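Side-chain contacts in sulfate transporter 4.1, chloroplastic (Arabidopsis thaliana, PDB 7LHV), which couples the movement of sulfate across the membrane to that of protons and may play a role in regulating sulfate assimilation: residues A120-I125 and S383-T388; S156-N161 and S337-G342; N161-I166 and E176-L181; S469-T472 and E478-V481. All coordinates share one frame; numbering follows the deposited sequence.

Overall arrangement
Contacts 1 to 3 are buried, whereas contact 4 is only partly buried; contacts 2 and 4 both border the bound sphingosine phosphate. Contact 1 joins two loops through a tyrosine ring, whereas contacts 2 and 3 pack branched aliphatic chains between helices. Helix 153-166 serves both of these, their segments overlapping at Asn-161; contact 1 reaches the same helix through the hydroxyl of Tyr-385, which meets Ser-156. Contact 4 depends on a glycine for close backbone approach. It lies far from contact 1, their centres about 24 Å apart, but adjoins contact 2, where Leu-339 touches Val-481.

Contact 1 of 4, residues A120-I125 and S383-T388; sequences AGLPPI and SAYPAT
Leu-122 and Tyr-385 cross obliquely, the leucine reaching the root of the tyrosine side chain rather than its hydroxyl end. One methyl does the work: CD1 of Leu-122 lies 3.8 Å from CD1 of Tyr-385, and it stays within 4.1 Å of CB of Tyr-385 as well, so it rests where the ring joins CB. Ala-120 approaches farther out along the ring, where its CB is 4.4 Å from CE2 of Tyr-385, again at a slant to the ring plane. The two loops can therefore remain well apart, with 9.4 Å between CA of Leu-122 and CA of Tyr-385, because the aromatic group bridges the distance. Its CG sits between the backbone N and the carbonyl carbon (chi1 86°), which sends the ring across to the other loop. Between the two touching residues Gly-121 follows helix 91-119 and forms its Schellman motif; its positive phi of 94° turns the chain so that Ala-120 and Leu-122 both present their side chains to Tyr-385. The tyrosine itself comes shortly before strand 388-389, which pairs with strand 149-150. As in relatives of the SLC26/SulP fold, these short strands probably lead into the half-membrane helices whose ends face the substrate site. The buried hydroxyl is satisfied elsewhere, by a hydrogen bond between Tyr-385 OH and Ser-156 OG on helix 153-166. Ala-178 of helix 173-194 packs against both Leu-122 and Tyr-385, while Pro-151 and Tyr-116 also touch the tyrosine.

Contact 2 of 4, residues S156-N161 and S337-G342; sequences SLLVSN and SALITG
Leu-158 meets Leu-339 and Ile-340 through aliphatic groups alone, and the flat group of note is a peptide carbonyl behind them. Ser-337 O is approached on opposite faces of its plane by two donors of Thr-341: the backbone N, and the side-chain OG1 at 2.6 Å from Ser-337 O. Two bonds thus hold Ser-337 O, and one of them gives the threonine hydroxyl a partner in its own helix, leaving the interface to hydrocarbon. The helices run almost exactly antiparallel, at 174°, with their axes 10.5 Å apart. Leu-158 points across. Its CD2 meets Leu-339 alone, at 3.8 Å from CD2 of Leu-339, the two side chains crossing at about a right angle. Its CD1 lies against both partners, 4.0 Å from CG of Leu-339 and 3.9 Å from CG1 of Ile-340, and past Ile-340 the chains instead slide in opposite directions. Ile-340 CG1 is anti to the carbonyl carbon (chi1 -73°), and from there CD1 of Ile-340 reaches CG2 of Val-159 at 3.9 Å. The contact thus joins helix 153-166 to helix 330-358 within the membrane bundle. Leu-339 also belongs to the pocket of a bound sphingosine phosphate. On one flank Leu-181 of helix 173-194 touches Val-159, and on another helix 477-496 brings Ile-477 to Leu-158 and Val-481 to Leu-339.

Contact 3 of 4, residues N161-I166 and E176-L181; sequences NALGGI and ELAILL
Leu-163 and Leu-177 mark the nearest approach of the two backbones, their CA atoms 6.9 Å apart where the helix segments cross at 133°, with 10.3 Å between the axes. The two leucines slide past each other in opposite directions. CD2 of Leu-163 comes to 3.5 Å from CB of Leu-177, touching the base of that side chain and not its branch. The other methyl of Leu-163, CD1, turns to the next residue and lies 4.1 Å from CB of Ala-178, whose small size lets the leucine end settle against the helix. This is the packing of an alpha-helical hairpin: helices 153-166 and 173-194 follow each other directly in sequence, and their splayed, roughly antiparallel crossing is bridged by leucine and isoleucine side chains. Nearer the turn, Leu-177 reaches back with CD1 to CG2 of Ile-166, at 3.7 Å, in an oblique crossing. CG1 of Ile-166 lies anti to the carbonyl carbon (chi1 -64°), which leaves the CG2 branch to meet Leu-177. Helix 330-358 adds Thr-332 against Ile-166 and Leu-333 against Leu-180, and His-329 touches Leu-177.

Contact 4 of 4, residues S469-T472 and E478-V481; sequences STIT and EIGV. With S1P ((2S,3R,4E)-2-amino-3-hydroxyoctadec-4-en-1-yl dihydrogen phosphate), chain C.
Ile-471 and Thr-472 close on Gly-480 where a side chain would not fit. The backbones come so near that CA of Thr-472 is 4.3 Å from CA of Gly-480, and Thr-472 OG1 lies 3.4 Å from the glycine CA, in the place a CB would need. Ile-471 covers the same glycine from beside the threonine, its CG2 being 3.7 Å from CA of Gly-480. The threonine hydroxyl is beside its backbone N (chi1 -52°) and hydrogen-bonds to Thr-468 O one turn earlier, so a polar atom packs against the glycine with its own needs met. On the more open side, where Ile-471 and Ile-479 are partly exposed, the fit is looser: their CG2 atoms meet at 3.9 Å, the side chains crossing at about a right angle. CG1 of Ile-479 leads on to the sphingosine phosphate, 3.5 Å from its phosphate O24, and Val-481 CG1 touches the lipid tail. Glu-478 points away from the helix pair and runs along the lipid head, with CG 3.9 Å from its C4. OE1 of Glu-478 is 3.2 Å from the ligand's O1 and also near phosphate O23; the amino N2, if protonated, might partly offset these two acidic groups. With an alanine at this position the carboxylate is gone, which would probably leave N2 without its acidic neighbour and open a gap beside C4. Helices 459-474 and 477-496 form a tight hairpin, against which helix 206-229 lays Phe-212, touching both Thr-472 and Val-481.

Contact 1 of 4, residues A120-I125 and S383-T388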
# COMPACT_ATOMS: atom_id res chain seq x y z
N ALA A 120 -7.72 -17.69 -25.74
CA ALA A 120 -7.23 -18.23 -24.48
C ALA A 120 -6.43 -19.51 -24.64
O ALA A 120 -5.83 -19.97 -23.67
CB ALA A 120 -8.40 -18.47 -23.52
N GLY A 121 -6.40 -20.09 -25.84
CA GLY A 121 -5.72 -21.35 -26.06
C GLY A 121 -6.61 -22.57 -25.96
O GLY A 121 -6.17 -23.67 -26.32
N LEU A 122 -7.84 -22.42 -25.48
CA LEU A 122 -8.78 -23.52 -25.42
C LEU A 122 -9.44 -23.72 -26.78
O LEU A 122 -9.45 -22.82 -27.62
CB LEU A 122 -9.83 -23.24 -24.36
CG LEU A 122 -9.30 -22.78 -23.00
CD1 LEU A 122 -10.43 -22.27 -22.14
CD2 LEU A 122 -8.57 -23.91 -22.31
N PRO A 123 -9.99 -24.91 -27.03
CA PRO A 123 -10.78 -25.10 -28.24
C PRO A 123 -12.00 -24.20 -28.23
O PRO A 123 -12.50 -23.82 -27.15
CB PRO A 123 -11.17 -26.59 -28.18
CG PRO A 123 -10.89 -27.02 -26.79
CD PRO A 123 -9.76 -26.18 -26.32
N PRO A 124 -12.51 -23.82 -29.40
CA PRO A 124 -13.55 -22.78 -29.45
C PRO A 124 -14.81 -23.12 -28.67
O PRO A 124 -15.44 -22.21 -28.13
CB PRO A 124 -13.85 -22.67 -30.95
CG PRO A 124 -12.64 -23.21 -31.63
CD PRO A 124 -12.13 -24.30 -30.74
N ILE A 125 -15.18 -24.40 -28.58
CA ILE A 125 -16.45 -24.76 -27.95
C ILE A 125 -16.48 -24.30 -26.50
O ILE A 125 -17.54 -23.93 -25.98
CB ILE A 125 -16.68 -26.28 -28.07
CG1 ILE A 125 -18.05 -26.66 -27.51
CG2 ILE A 125 -15.59 -27.06 -27.36
CD1 ILE A 125 -19.20 -26.04 -28.27
N SER A 383 -18.04 -26.87 -16.63
CA SER A 383 -17.00 -26.80 -17.65
C SER A 383 -16.95 -25.44 -18.35
O SER A 383 -17.15 -25.33 -19.56
CB SER A 383 -17.17 -27.93 -18.67
OG SER A 383 -17.34 -29.18 -18.04
N ALA A 384 -16.67 -24.40 -17.57
CA ALA A 384 -16.52 -23.06 -18.10
C ALA A 384 -15.28 -22.40 -17.50
O ALA A 384 -14.87 -22.73 -16.39
CB ALA A 384 -17.75 -22.20 -17.82
N TYR A 385 -14.71 -21.47 -18.24
CA TYR A 385 -13.55 -20.70 -17.81
C TYR A 385 -13.97 -19.27 -17.48
O TYR A 385 -15.04 -18.83 -17.89
CB TYR A 385 -12.45 -20.75 -18.89
CG TYR A 385 -12.52 -19.72 -19.99
CD1 TYR A 385 -13.24 -19.97 -21.15
CD2 TYR A 385 -11.82 -18.53 -19.90
CE1 TYR A 385 -13.28 -19.04 -22.17
CE2 TYR A 385 -11.86 -17.60 -20.91
CZ TYR A 385 -12.59 -17.86 -22.04
OH TYR A 385 -12.62 -16.93 -23.05
N PRO A 386 -13.16 -18.52 -16.71
CA PRO A 386 -13.68 -17.33 -16.02
C PRO A 386 -14.39 -16.36 -16.95
O PRO A 386 -13.93 -16.08 -18.06
CB PRO A 386 -12.43 -16.70 -15.41
CG PRO A 386 -11.49 -17.80 -15.25
CD PRO A 386 -11.73 -18.73 -16.40
N ALA A 387 -15.52 -15.83 -16.48
CA ALA A 387 -16.35 -14.92 -17.25
C ALA A 387 -16.67 -13.70 -16.40
O ALA A 387 -17.11 -13.83 -15.26
CB ALA A 387 -17.65 -15.61 -17.69
N THR A 388 -16.46 -12.51 -16.97
CA THR A 388 -16.78 -11.27 -16.28
C THR A 388 -17.61 -10.36 -17.18
O THR A 388 -18.01 -10.77 -18.27
CB THR A 388 -15.51 -10.54 -15.84
OG1 THR A 388 -14.67 -10.32 -16.97
CG2 THR A 388 -14.75 -11.37 -14.81

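Contact 2 of 4, residues S156-N161 and S337-G342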
# COMPACT_ATOMS: atom_id res chain seq x y z
N SER A 156 -9.50 -13.54 -21.02
CA SER A 156 -9.00 -14.60 -21.89
C SER A 156 -7.49 -14.51 -22.05
O SER A 156 -6.79 -15.53 -22.04
CB SER A 156 -9.69 -14.54 -23.25
OG SER A 156 -11.07 -14.83 -23.14
N LEU A 157 -6.96 -13.29 -22.20
CA LEU A 157 -5.52 -13.12 -22.29
C LEU A 157 -4.82 -13.57 -21.02
O LEU A 157 -3.77 -14.23 -21.07
CB LEU A 157 -5.18 -11.66 -22.59
CG LEU A 157 -3.70 -11.29 -22.50
CD1 LEU A 157 -2.91 -11.95 -23.60
CD2 LEU A 157 -3.55 -9.78 -22.54
N LEU A 158 -5.37 -13.21 -19.85
CA LEU A 158 -4.75 -13.62 -18.59
C LEU A 158 -4.80 -15.13 -18.41
O LEU A 158 -3.84 -15.75 -17.94
CB LEU A 158 -5.44 -12.92 -17.42
CG LEU A 158 -5.37 -11.40 -17.43
CD1 LEU A 158 -6.17 -10.82 -16.29
CD2 LEU A 158 -3.93 -10.94 -17.37
N VAL A 159 -5.93 -15.75 -18.78
CA VAL A 159 -6.05 -17.21 -18.70
C VAL A 159 -5.02 -17.87 -19.61
O VAL A 159 -4.36 -18.83 -19.22
CB VAL A 159 -7.48 -17.64 -19.06
CG1 VAL A 159 -7.52 -19.11 -19.39
CG2 VAL A 159 -8.42 -17.32 -17.92
N SER A 160 -4.87 -17.36 -20.83
CA SER A 160 -3.87 -17.90 -21.74
C SER A 160 -2.47 -17.73 -21.17
O SER A 160 -1.64 -18.64 -21.27
CB SER A 160 -3.97 -17.21 -23.10
OG SER A 160 -2.87 -17.55 -23.92
N ASN A 161 -2.19 -16.58 -20.56
CA ASN A 161 -0.89 -16.34 -19.96
C ASN A 161 -0.58 -17.37 -18.89
O ASN A 161 0.49 -18.00 -18.90
CB ASN A 161 -0.84 -14.92 -19.39
CG ASN A 161 0.56 -14.49 -19.03
OD1 ASN A 161 0.82 -14.07 -17.91
ND2 ASN A 161 1.47 -14.59 -19.99
N SER A 337 -5.63 -16.10 -10.21
CA SER A 337 -7.01 -16.03 -9.72
C SER A 337 -7.28 -14.70 -9.02
O SER A 337 -8.37 -14.14 -9.15
CB SER A 337 -7.30 -17.19 -8.78
OG SER A 337 -7.06 -18.43 -9.41
N ALA A 338 -6.32 -14.21 -8.25
CA ALA A 338 -6.46 -12.88 -7.66
C ALA A 338 -6.50 -11.81 -8.74
O ALA A 338 -7.41 -10.96 -8.75
CB ALA A 338 -5.32 -12.62 -6.68
N LEU A 339 -5.56 -11.86 -9.68
CA LEU A 339 -5.47 -10.83 -10.71
C LEU A 339 -6.77 -10.70 -11.48
O LEU A 339 -7.35 -9.61 -11.58
CB LEU A 339 -4.31 -11.14 -11.65
CG LEU A 339 -4.14 -10.27 -12.89
CD1 LEU A 339 -4.02 -8.80 -12.51
CD2 LEU A 339 -2.93 -10.72 -13.68
N ILE A 340 -7.27 -11.82 -12.00
CA ILE A 340 -8.56 -11.81 -12.69
C ILE A 340 -9.64 -11.25 -11.78
O ILE A 340 -10.43 -10.39 -12.19
CB ILE A 340 -8.91 -13.22 -13.19
CG1 ILE A 340 -8.05 -13.60 -14.39
CG2 ILE A 340 -10.38 -13.31 -13.54
CD1 ILE A 340 -8.14 -15.06 -14.76
N THR A 341 -9.66 -11.69 -10.52
CA THR A 341 -10.64 -11.16 -9.58
C THR A 341 -10.51 -9.65 -9.45
O THR A 341 -11.52 -8.94 -9.46
CB THR A 341 -10.47 -11.83 -8.21
OG1 THR A 341 -10.67 -13.24 -8.34
CG2 THR A 341 -11.48 -11.26 -7.22
N GLY A 342 -9.28 -9.15 -9.39
CA GLY A 342 -9.09 -7.71 -9.34
C GLY A 342 -9.74 -7.02 -10.52
O GLY A 342 -10.40 -5.99 -10.35

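Contact 3 of 4, residues N161-I166 and E176-L181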
# COMPACT_ATOMS: atom_id res chain seq x y z
N ASN A 161 -2.19 -16.58 -20.56
CA ASN A 161 -0.89 -16.34 -19.96
C ASN A 161 -0.58 -17.37 -18.89
O ASN A 161 0.49 -18.00 -18.90
CB ASN A 161 -0.84 -14.92 -19.39
CG ASN A 161 0.56 -14.49 -19.03
OD1 ASN A 161 0.82 -14.07 -17.91
ND2 ASN A 161 1.47 -14.59 -19.99
N ALA A 162 -1.53 -17.59 -17.97
CA ALA A 162 -1.31 -18.55 -16.89
C ALA A 162 -1.15 -19.97 -17.43
O ALA A 162 -0.23 -20.70 -17.04
CB ALA A 162 -2.46 -18.48 -15.89
N LEU A 163 -2.03 -20.38 -18.35
CA LEU A 163 -1.97 -21.74 -18.86
C LEU A 163 -0.66 -22.00 -19.60
O LEU A 163 -0.02 -23.03 -19.40
CB LEU A 163 -3.16 -22.03 -19.77
CG LEU A 163 -4.56 -21.92 -19.18
CD1 LEU A 163 -5.55 -22.73 -20.01
CD2 LEU A 163 -4.58 -22.34 -17.72
N GLY A 164 -0.25 -21.06 -20.45
CA GLY A 164 1.01 -21.21 -21.15
C GLY A 164 2.20 -21.21 -20.21
O GLY A 164 3.19 -21.90 -20.46
N GLY A 165 2.12 -20.44 -19.12
CA GLY A 165 3.15 -20.53 -18.11
C GLY A 165 3.17 -21.85 -17.38
O GLY A 165 4.22 -22.23 -16.83
N ILE A 166 2.06 -22.58 -17.37
CA ILE A 166 2.02 -23.89 -16.72
C ILE A 166 2.13 -25.01 -17.75
O ILE A 166 3.07 -25.80 -17.72
CB ILE A 166 0.76 -24.05 -15.86
CG1 ILE A 166 0.77 -23.03 -14.72
CG2 ILE A 166 0.66 -25.46 -15.32
CD1 ILE A 166 -0.45 -23.11 -13.84
N GLU A 176 -8.69 -28.43 -17.95
CA GLU A 176 -8.86 -28.59 -16.51
C GLU A 176 -8.29 -27.41 -15.75
O GLU A 176 -8.87 -26.96 -14.75
CB GLU A 176 -8.21 -29.90 -16.05
CG GLU A 176 -8.81 -31.14 -16.67
CD GLU A 176 -8.17 -32.41 -16.16
OE1 GLU A 176 -7.27 -32.32 -15.29
OE2 GLU A 176 -8.56 -33.51 -16.62
N LEU A 177 -7.15 -26.88 -16.21
CA LEU A 177 -6.57 -25.72 -15.56
C LEU A 177 -7.47 -24.50 -15.69
O LEU A 177 -7.62 -23.73 -14.74
CB LEU A 177 -5.18 -25.44 -16.14
CG LEU A 177 -4.05 -26.28 -15.57
CD1 LEU A 177 -2.78 -26.08 -16.38
CD2 LEU A 177 -3.82 -25.94 -14.11
N ALA A 178 -8.08 -24.30 -16.86
CA ALA A 178 -8.98 -23.17 -17.04
C ALA A 178 -10.22 -23.30 -16.16
O ALA A 178 -10.68 -22.32 -15.56
CB ALA A 178 -9.38 -23.05 -18.51
N ILE A 179 -10.78 -24.51 -16.07
CA ILE A 179 -11.96 -24.72 -15.23
C ILE A 179 -11.62 -24.50 -13.76
O ILE A 179 -12.39 -23.87 -13.01
CB ILE A 179 -12.55 -26.12 -15.49
CG1 ILE A 179 -13.07 -26.21 -16.92
CG2 ILE A 179 -13.66 -26.41 -14.51
CD1 ILE A 179 -13.33 -27.62 -17.38
N LEU A 180 -10.47 -25.01 -13.32
CA LEU A 180 -10.04 -24.78 -11.95
C LEU A 180 -9.79 -23.30 -11.69
O LEU A 180 -10.09 -22.80 -10.60
CB LEU A 180 -8.78 -25.60 -11.64
CG LEU A 180 -8.14 -25.34 -10.28
CD1 LEU A 180 -8.99 -25.92 -9.17
CD2 LEU A 180 -6.74 -25.90 -10.25
N LEU A 181 -9.23 -22.60 -12.67
CA LEU A 181 -9.03 -21.16 -12.53
C LEU A 181 -10.36 -20.44 -12.37
O LEU A 181 -10.47 -19.51 -11.57
CB LEU A 181 -8.27 -20.63 -13.74
CG LEU A 181 -7.70 -19.22 -13.64
CD1 LEU A 181 -6.79 -19.11 -12.44
CD2 LEU A 181 -6.94 -18.87 -14.90

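Contact 4 of 4, residues S469-T472 and E478-V481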
# COMPACT_ATOMS: atom_id res chain seq x y z
N SER A 469 1.92 1.35 -19.55
CA SER A 469 1.75 0.81 -20.90
C SER A 469 3.06 0.28 -21.45
O SER A 469 3.12 -0.83 -21.98
CB SER A 469 1.18 1.89 -21.82
OG SER A 469 1.16 1.45 -23.16
N THR A 470 4.15 1.05 -21.31
CA THR A 470 5.43 0.62 -21.85
C THR A 470 5.94 -0.63 -21.15
O THR A 470 6.44 -1.56 -21.80
CB THR A 470 6.45 1.76 -21.73
OG1 THR A 470 6.05 2.85 -22.56
CG2 THR A 470 7.82 1.29 -22.16
N ILE A 471 5.82 -0.68 -19.83
CA ILE A 471 6.34 -1.83 -19.09
C ILE A 471 5.52 -3.08 -19.40
O ILE A 471 6.07 -4.17 -19.59
CB ILE A 471 6.39 -1.53 -17.59
CG1 ILE A 471 7.61 -0.66 -17.28
CG2 ILE A 471 6.43 -2.80 -16.77
CD1 ILE A 471 7.71 -0.24 -15.85
N THR A 472 4.19 -2.95 -19.48
CA THR A 472 3.37 -4.10 -19.85
C THR A 472 3.65 -4.54 -21.28
O THR A 472 3.60 -5.74 -21.58
CB THR A 472 1.89 -3.77 -19.67
OG1 THR A 472 1.68 -3.26 -18.35
CG2 THR A 472 1.04 -5.00 -19.86
N GLU A 478 2.45 -9.65 -15.77
CA GLU A 478 2.57 -9.63 -14.32
C GLU A 478 3.48 -8.51 -13.84
O GLU A 478 3.19 -7.85 -12.84
CB GLU A 478 3.08 -10.99 -13.83
CG GLU A 478 2.16 -12.14 -14.19
CD GLU A 478 2.84 -13.48 -14.10
OE1 GLU A 478 4.07 -13.51 -13.91
OE2 GLU A 478 2.14 -14.51 -14.22
N ILE A 479 4.59 -8.28 -14.55
CA ILE A 479 5.48 -7.18 -14.19
C ILE A 479 4.77 -5.84 -14.33
O ILE A 479 4.89 -4.96 -13.48
CB ILE A 479 6.77 -7.23 -15.03
CG1 ILE A 479 7.61 -8.45 -14.62
CG2 ILE A 479 7.57 -5.96 -14.86
CD1 ILE A 479 8.73 -8.75 -15.58
N GLY A 480 4.01 -5.67 -15.42
CA GLY A 480 3.27 -4.43 -15.60
C GLY A 480 2.22 -4.22 -14.53
O GLY A 480 2.04 -3.10 -14.03
N VAL A 481 1.52 -5.29 -14.15
CA VAL A 481 0.53 -5.20 -13.08
C VAL A 481 1.20 -4.80 -11.77
O VAL A 481 0.70 -3.94 -11.04
CB VAL A 481 -0.24 -6.53 -12.94
CG1 VAL A 481 -0.95 -6.59 -11.61
CG2 VAL A 481 -1.21 -6.70 -14.08
C1 S1P C . 5.40 -11.78 -10.64
O1 S1P C . 6.03 -12.74 -11.49
C2 S1P C . 4.36 -12.52 -9.82
N2 S1P C . 4.00 -13.82 -10.40
C3 S1P C . 3.13 -11.65 -9.53
O3 S1P C . 2.92 -11.78 -8.13
C4 S1P C . 1.91 -12.08 -10.29
C5 S1P C . 0.72 -11.49 -10.24
C6 S1P C . 0.25 -10.29 -9.48
C7 S1P C . -1.11 -10.47 -8.79
C8 S1P C . -1.71 -9.16 -8.30
C9 S1P C . -3.10 -9.28 -7.71
C10 S1P C . -3.73 -7.95 -7.35
C11 S1P C . -4.87 -7.51 -8.25
C12 S1P C . -4.77 -6.07 -8.70
C13 S1P C . -5.61 -5.72 -9.90
C14 S1P C . -4.80 -5.48 -11.15
C15 S1P C . -5.15 -4.22 -11.91
C16 S1P C . -4.30 -3.96 -13.13
C17 S1P C . -3.45 -2.72 -13.12
P22 S1P C . 7.36 -12.25 -12.18
O23 S1P C . 7.31 -12.66 -13.65
O24 S1P C . 7.34 -10.75 -12.05
O25 S1P C . 8.51 -12.84 -11.46